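Local structure of Fe-superoxide dismutase homolog (Plasmodium berghei, 2A03) at residues A[135-138]-A[142-145]; A[165-170]-A[178-183]. The protein probably converts toxic superoxide radicals into hydrogen peroxide and dioxygen, as a metal-dependent dismutase of the iron/manganese family. One frame throughout, in Å; residues are numbered along the deposited sequence.

Interaction 1 of 2, residues A[135-138]-A[142-145]; sequences ALNK and LVIL
Ala135 and Val143 form an antiparallel hydrogen-bonded pair, with Ala135 N donating to Val143 O (3.0 Å) and Val143 N to Ala135 O (2.7 Å), and one residue nearer the turn Leu136 and Leu142 form a non-hydrogen-bonded pair. The two strands make the beta hairpin 130-136/142-148 of the C-terminal domain of an iron/manganese superoxide dismutase. Both backbone bonds are fairly straight, at 159° and 161° at the hydrogen. Ala135 O also receives a CA-H contact from Leu142 CA at 3.2 Å, so one carbonyl serves two neighbouring residues of the partner strand.

Side chains divide between the faces of the sheet. On one, Ala135 CB meets a single methyl of Leu145, CD1, at 3.7 Å. Farther along, Val143 lies across Asn137 at about a right angle: its CG1 touches the amide nitrogen ND2 (3.6 Å), while CG2 rests against Asn137 CB (3.9 Å). A chi1 of 75° puts Asn137 CG between the backbone N and the carbonyl carbon, which brings ND2 to Val143 and OD1 to Lys141 N, whose hydrogen bond it accepts. On the other face Leu136 and Leu142 meet methyl to methyl, CD1 to CD2 at 4.1 Å, and both rest on Lys104 of helix 100-109; Leu136 continues onto Ala203 and Leu204 of helix 193-204.

The chemistry implies a division of labour: main-chain bonds fix the register, Asn137 OD1 bridges the turn to Lys141 N, and the apolar contacts between the strands are few, Leu136 and Leu142 packing on helices as well as on each other.

Interaction 2 of 2, residues A[165-170]-A[178-183]; sequences CDVWEH and NDRLSY. With MN (manganese (II) ion), chain C.
Tyr183 and Arg180, at the start of helix 180-187, pack in a buried contact against the end of strand 160-166, where the chain runs into Asp166-Val167-Trp168-Glu169-His170, the metal-binding DxWEH signature of iron/manganese superoxide dismutases. The central bond is from Tyr183 OH to Asp166 O, 2.7 Å long and in the carbonyl plane; the oxygen lies at the ring edge. With CG anti to the backbone N (chi1 162°), the Tyr183 ring reaches from the helix to the strand end, and its hydroxyl also bonds to Tyr85 OH. Cys165 SG approaches the same ring obliquely, 4.8 Å from its centroid.

Arg180, its chain bent at chi3 (-74°), crosses Val167 at about a right angle: NH1 meets Val167 CG2 at 4.1 Å, and Val167 O lies over one guanidinium face. NH1 is held by the carbonyls of His126 and Leu123 and NE by Tyr172 OH, fixing the group's rotation. A water in the guanidinium plane donates to Glu169 OE2 and accepts a weak bond from NH2; OE2 also accepts from His170 ND1 of the second subunit.

Trp168 N closes an Asx turn on Asp166 OD1 from above the carboxylate plane. Asp166 OD2 binds the manganese at 1.9 Å, and His170 NE2 at 2.1 Å.

Overall arrangement
Interactions 1 and 2 follow one another along the chain and meet in one antiparallel sheet: interaction 1 pairs the middle strand, 130-136, with 142-148, and interaction 2 starts from 160-166, the strand on the other side of 130-136. Their centres are 22 Å apart and their nearest atoms about 7 Å, so they do not touch. Backbone bonds carry the connection, pairing Leu136 with Ile160, Cys165 with Gly132 and Val167 with Gly130. Interaction 1 lies away from the metal, at the turn end of the hairpin. Interaction 2 supplies two manganese ligands, Asp166 and His170, while His35 and His82 complete the protein's share of the site.

Interaction 1 of 2, residues A[135-138]-A[142-145]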
ATOM      1  N   ALA A 135     -14.786   7.115  14.549  1.00 31.77           N
ATOM      2  CA  ALA A 135     -15.652   8.150  14.010  1.00 32.51           C
ATOM      3  C   ALA A 135     -17.010   8.200  14.710  1.00 32.13           C
ATOM      4  O   ALA A 135     -17.485   7.198  15.245  1.00 30.01           O
ATOM      5  CB  ALA A 135     -15.848   7.933  12.497  1.00 32.95           C
ATOM      6  N   LEU A 136     -17.626   9.381  14.703  1.00 33.21           N
ATOM      7  CA  LEU A 136     -18.985   9.530  15.217  1.00 33.81           C
ATOM      8  C   LEU A 136     -19.940   9.390  14.043  1.00 34.14           C
ATOM      9  O   LEU A 136     -19.791  10.071  13.022  1.00 34.67           O
ATOM     10  CB  LEU A 136     -19.172  10.885  15.877  1.00 33.80           C
ATOM     11  CG  LEU A 136     -20.431  11.038  16.732  1.00 34.89           C
ATOM     12  CD1 LEU A 136     -20.356  10.195  18.004  1.00 34.67           C
ATOM     13  CD2 LEU A 136     -20.624  12.509  17.086  1.00 35.57           C
ATOM     14  N   ASN A 137     -20.904   8.487  14.162  1.00 34.17           N
ATOM     15  CA  ASN A 137     -21.848   8.277  13.065  1.00 34.65           C
ATOM     16  C   ASN A 137     -23.077   9.157  13.266  1.00 35.29           C
ATOM     17  O   ASN A 137     -23.193   9.849  14.286  1.00 35.07           O
ATOM     18  CB  ASN A 137     -22.211   6.791  12.894  1.00 34.09           C
ATOM     19  CG  ASN A 137     -23.172   6.279  13.964  1.00 32.44           C
ATOM     20  OD1 ASN A 137     -23.676   7.037  14.781  1.00 30.97           O
ATOM     21  ND2 ASN A 137     -23.428   4.980  13.947  1.00 31.95           N
ATOM     22  N   LYS A 138     -23.977   9.136  12.288  1.00 36.34           N
ATOM     23  CA  LYS A 138     -25.137  10.027  12.277  1.00 37.61           C
ATOM     24  C   LYS A 138     -26.109   9.783  13.427  1.00 36.88           C
ATOM     25  O   LYS A 138     -26.929  10.649  13.714  1.00 36.46           O
ATOM     26  CB  LYS A 138     -25.876   9.930  10.937  1.00 38.31           C
ATOM     27  CG  LYS A 138     -25.135  10.633   9.808  1.00 40.50           C
ATOM     28  CD  LYS A 138     -25.715  10.279   8.429  1.00 41.23           C
ATOM     29  CE  LYS A 138     -24.705  10.569   7.295  1.00 44.29           C
ATOM     30  NZ  LYS A 138     -24.276  12.002   7.279  1.00 46.37           N
ATOM     31  N   LEU A 142     -20.182   6.147  18.404  1.00 35.12           N
ATOM     32  CA  LEU A 142     -18.815   5.973  17.918  1.00 34.37           C
ATOM     33  C   LEU A 142     -18.735   4.652  17.154  1.00 33.46           C
ATOM     34  O   LEU A 142     -19.265   3.642  17.595  1.00 33.60           O
ATOM     35  CB  LEU A 142     -17.801   5.981  19.061  1.00 33.37           C
ATOM     36  CG  LEU A 142     -17.510   7.322  19.737  1.00 32.10           C
ATOM     37  CD1 LEU A 142     -16.686   7.067  20.980  1.00 32.30           C
ATOM     38  CD2 LEU A 142     -16.787   8.304  18.811  1.00 32.10           C
ATOM     39  N   VAL A 143     -18.074   4.673  16.008  1.00 32.70           N
ATOM     40  CA  VAL A 143     -17.939   3.487  15.187  1.00 32.72           C
ATOM     41  C   VAL A 143     -16.499   3.346  14.732  1.00 32.17           C
ATOM     42  O   VAL A 143     -15.747   4.328  14.684  1.00 32.20           O
ATOM     43  CB  VAL A 143     -18.914   3.500  13.951  1.00 32.33           C
ATOM     44  CG1 VAL A 143     -20.323   3.287  14.389  1.00 31.91           C
ATOM     45  CG2 VAL A 143     -18.815   4.809  13.168  1.00 33.80           C
ATOM     46  N   ILE A 144     -16.107   2.112  14.425  1.00 31.62           N
ATOM     47  CA  ILE A 144     -14.797   1.857  13.853  1.00 31.61           C
ATOM     48  C   ILE A 144     -14.972   1.759  12.347  1.00 32.35           C
ATOM     49  O   ILE A 144     -15.869   1.061  11.874  1.00 31.61           O
ATOM     50  CB  ILE A 144     -14.182   0.565  14.407  1.00 31.71           C
ATOM     51  CG1 ILE A 144     -13.666   0.796  15.833  1.00 30.66           C
ATOM     52  CG2 ILE A 144     -13.057   0.067  13.522  1.00 32.12           C
ATOM     53  CD1 ILE A 144     -13.501  -0.479  16.610  1.00 31.36           C
ATOM     54  N   LEU A 145     -14.130   2.473  11.594  1.00 32.44           N
ATOM     55  CA  LEU A 145     -14.199   2.431  10.128  1.00 31.61           C
ATOM     56  C   LEU A 145     -12.824   2.232   9.552  1.00 32.27           C
ATOM     57  O   LEU A 145     -11.802   2.540  10.192  1.00 33.67           O
ATOM     58  CB  LEU A 145     -14.793   3.721   9.562  1.00 31.18           C
ATOM     59  CG  LEU A 145     -16.170   4.166  10.078  1.00 31.53           C
ATOM     60  CD1 LEU A 145     -16.449   5.590   9.705  1.00 33.57           C
ATOM     61  CD2 LEU A 145     -17.289   3.278   9.561  1.00 31.16           C
TER

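Interaction 2 of 2, residues A[165-170]-A[178-183]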
ATOM      1  N   CYS A 165      -5.394   6.146  12.418  1.00 29.92           N
ATOM      2  CA  CYS A 165      -4.079   5.565  12.405  1.00 30.37           C
ATOM      3  C   CYS A 165      -3.781   5.137  10.962  1.00 30.92           C
ATOM      4  O   CYS A 165      -4.586   4.463  10.319  1.00 29.03           O
ATOM      5  CB  CYS A 165      -4.045   4.378  13.353  1.00 31.12           C
ATOM      6  SG  CYS A 165      -2.528   3.445  13.348  1.00 32.18           S
ATOM      7  N   ASP A 166      -2.638   5.593  10.455  1.00 31.29           N
ATOM      8  CA  ASP A 166      -2.157   5.252   9.116  1.00 31.26           C
ATOM      9  C   ASP A 166      -1.637   3.803   9.103  1.00 31.47           C
ATOM     10  O   ASP A 166      -0.773   3.448   9.896  1.00 31.49           O
ATOM     11  CB  ASP A 166      -1.019   6.229   8.776  1.00 30.50           C
ATOM     12  CG  ASP A 166      -0.632   6.234   7.297  1.00 31.99           C
ATOM     13  OD1 ASP A 166      -1.162   5.432   6.496  1.00 31.64           O
ATOM     14  OD2 ASP A 166       0.215   7.083   6.930  1.00 30.60           O
ATOM     15  N   VAL A 167      -2.139   2.978   8.184  1.00 32.20           N
ATOM     16  CA  VAL A 167      -1.552   1.662   7.960  1.00 31.56           C
ATOM     17  C   VAL A 167      -0.970   1.451   6.550  1.00 31.38           C
ATOM     18  O   VAL A 167      -0.693   0.330   6.176  1.00 30.48           O
ATOM     19  CB  VAL A 167      -2.517   0.498   8.335  1.00 32.19           C
ATOM     20  CG1 VAL A 167      -2.938   0.597   9.825  1.00 33.13           C
ATOM     21  CG2 VAL A 167      -3.730   0.451   7.433  1.00 32.90           C
ATOM     22  N   TRP A 168      -0.735   2.518   5.783  1.00 31.24           N
ATOM     23  CA  TRP A 168       0.212   2.404   4.641  1.00 31.02           C
ATOM     24  C   TRP A 168       1.537   1.853   5.178  1.00 30.46           C
ATOM     25  O   TRP A 168       1.978   2.244   6.271  1.00 29.99           O
ATOM     26  CB  TRP A 168       0.490   3.758   3.982  1.00 31.01           C
ATOM     27  CG  TRP A 168      -0.641   4.295   3.146  1.00 31.90           C
ATOM     28  CD1 TRP A 168      -1.935   4.542   3.550  1.00 31.62           C
ATOM     29  CD2 TRP A 168      -0.583   4.665   1.765  1.00 31.97           C
ATOM     30  NE1 TRP A 168      -2.669   5.033   2.502  1.00 30.80           N
ATOM     31  CE2 TRP A 168      -1.866   5.120   1.398  1.00 31.27           C
ATOM     32  CE3 TRP A 168       0.427   4.651   0.801  1.00 32.20           C
ATOM     33  CZ2 TRP A 168      -2.158   5.557   0.110  1.00 32.99           C
ATOM     34  CZ3 TRP A 168       0.136   5.089  -0.461  1.00 32.21           C
ATOM     35  CH2 TRP A 168      -1.146   5.535  -0.801  1.00 31.36           C
ATOM     36  N   GLU A 169       2.192   0.984   4.411  1.00 29.95           N
ATOM     37  CA  GLU A 169       3.445   0.370   4.867  1.00 29.83           C
ATOM     38  C   GLU A 169       4.505   1.412   5.292  1.00 30.13           C
ATOM     39  O   GLU A 169       5.302   1.142   6.204  1.00 30.91           O
ATOM     40  CB  GLU A 169       3.996  -0.614   3.827  1.00 29.00           C
ATOM     41  CG  GLU A 169       3.211  -1.904   3.817  1.00 29.88           C
ATOM     42  CD  GLU A 169       3.562  -2.891   2.703  1.00 29.80           C
ATOM     43  OE1 GLU A 169       3.921  -2.480   1.570  1.00 29.09           O
ATOM     44  OE2 GLU A 169       3.419  -4.107   2.961  1.00 29.86           O
ATOM     45  N   HIS A 170       4.511   2.585   4.656  1.00 30.00           N
ATOM     46  CA  HIS A 170       5.522   3.622   4.945  1.00 29.72           C
ATOM     47  C   HIS A 170       5.405   4.199   6.348  1.00 30.00           C
ATOM     48  O   HIS A 170       6.351   4.808   6.860  1.00 31.34           O
ATOM     49  CB  HIS A 170       5.498   4.767   3.896  1.00 29.35           C
ATOM     50  CG  HIS A 170       4.250   5.605   3.899  1.00 30.51           C
ATOM     51  ND1 HIS A 170       3.461   5.767   2.775  1.00 31.79           N
ATOM     52  CD2 HIS A 170       3.687   6.376   4.866  1.00 30.28           C
ATOM     53  CE1 HIS A 170       2.450   6.573   3.063  1.00 31.88           C
ATOM     54  NE2 HIS A 170       2.560   6.951   4.327  1.00 31.33           N
ATOM     55  N   ASN A 178       7.523  -5.746   8.147  1.00 29.91           N
ATOM     56  CA  ASN A 178       6.238  -6.407   7.966  1.00 30.70           C
ATOM     57  C   ASN A 178       5.405  -6.582   9.256  1.00 30.48           C
ATOM     58  O   ASN A 178       4.243  -6.972   9.193  1.00 29.07           O
ATOM     59  CB  ASN A 178       6.450  -7.774   7.318  1.00 29.75           C
ATOM     60  CG  ASN A 178       7.028  -8.791   8.280  1.00 30.30           C
ATOM     61  OD1 ASN A 178       8.114  -8.611   8.826  1.00 31.40           O
ATOM     62  ND2 ASN A 178       6.315  -9.877   8.468  1.00 28.11           N
ATOM     63  N   ASP A 179       5.989  -6.271  10.408  1.00 30.13           N
ATOM     64  CA  ASP A 179       5.328  -6.539  11.671  1.00 30.22           C
ATOM     65  C   ASP A 179       4.407  -5.381  12.053  1.00 30.76           C
ATOM     66  O   ASP A 179       4.677  -4.609  12.988  1.00 30.68           O
ATOM     67  CB  ASP A 179       6.380  -6.815  12.734  1.00 29.78           C
ATOM     68  CG  ASP A 179       5.791  -7.214  14.069  1.00 30.03           C
ATOM     69  OD1 ASP A 179       4.552  -7.307  14.214  1.00 30.00           O
ATOM     70  OD2 ASP A 179       6.601  -7.400  14.997  1.00 30.77           O
ATOM     71  N   ARG A 180       3.309  -5.269  11.315  1.00 30.41           N
ATOM     72  CA  ARG A 180       2.299  -4.248  11.610  1.00 30.83           C
ATOM     73  C   ARG A 180       1.735  -4.353  13.044  1.00 29.81           C
ATOM     74  O   ARG A 180       1.365  -3.343  13.658  1.00 28.91           O
ATOM     75  CB  ARG A 180       1.152  -4.320  10.599  1.00 29.92           C
ATOM     76  CG  ARG A 180       0.367  -3.027  10.524  1.00 31.52           C
ATOM     77  CD  ARG A 180      -0.924  -3.214   9.753  1.00 32.12           C
ATOM     78  NE  ARG A 180      -0.685  -3.338   8.320  1.00 31.72           N
ATOM     79  CZ  ARG A 180      -1.644  -3.482   7.410  1.00 32.92           C
ATOM     80  NH1 ARG A 180      -2.927  -3.521   7.776  1.00 33.13           N
ATOM     81  NH2 ARG A 180      -1.318  -3.595   6.129  1.00 32.78           N
ATOM     82  N   LEU A 181       1.688  -5.563  13.578  1.00 30.40           N
ATOM     83  CA  LEU A 181       1.131  -5.787  14.911  1.00 30.84           C
ATOM     84  C   LEU A 181       1.893  -4.986  15.947  1.00 30.27           C
ATOM     85  O   LEU A 181       1.289  -4.321  16.785  1.00 30.13           O
ATOM     86  CB  LEU A 181       1.176  -7.271  15.272  1.00 31.67           C
ATOM     87  CG  LEU A 181       0.438  -7.702  16.543  1.00 33.80           C
ATOM     88  CD1 LEU A 181      -1.038  -7.973  16.229  1.00 39.24           C
ATOM     89  CD2 LEU A 181       1.063  -8.942  17.149  1.00 33.91           C
ATOM     90  N   SER A 182       3.227  -5.028  15.868  1.00 30.46           N
ATOM     91  CA  SER A 182       4.073  -4.255  16.775  1.00 30.13           C
ATOM     92  C   SER A 182       3.861  -2.759  16.591  1.00 29.90           C
ATOM     93  O   SER A 182       3.863  -2.008  17.547  1.00 30.07           O
ATOM     94  CB  SER A 182       5.539  -4.597  16.568  1.00 29.67           C
ATOM     95  OG  SER A 182       5.812  -5.890  17.040  1.00 29.85           O
ATOM     96  N   TYR A 183       3.703  -2.317  15.353  1.00 30.21           N
ATOM     97  CA  TYR A 183       3.395  -0.915  15.109  1.00 30.35           C
ATOM     98  C   TYR A 183       2.051  -0.533  15.780  1.00 31.31           C
ATOM     99  O   TYR A 183       1.953   0.468  16.493  1.00 31.81           O
ATOM    100  CB  TYR A 183       3.354  -0.654  13.606  1.00 29.91           C
ATOM    101  CG  TYR A 183       2.643   0.607  13.205  1.00 30.25           C
ATOM    102  CD1 TYR A 183       3.188   1.851  13.478  1.00 31.35           C
ATOM    103  CD2 TYR A 183       1.440   0.559  12.523  1.00 30.43           C
ATOM    104  CE1 TYR A 183       2.541   3.030  13.095  1.00 30.46           C
ATOM    105  CE2 TYR A 183       0.778   1.739  12.138  1.00 32.27           C
ATOM    106  CZ  TYR A 183       1.338   2.964  12.421  1.00 30.74           C
ATOM    107  OH  TYR A 183       0.700   4.130  12.035  1.00 32.92           O
TER
HETATM  108 MN    MN C 200       1.149   7.968   5.543  1.00 25.32          MN
HETATM  109  O   HOH W   1      -0.588   7.288   4.178  1.00 28.56           O
HETATM  110  O   HOH W   2       0.495  -3.840   3.989  1.00 35.59           O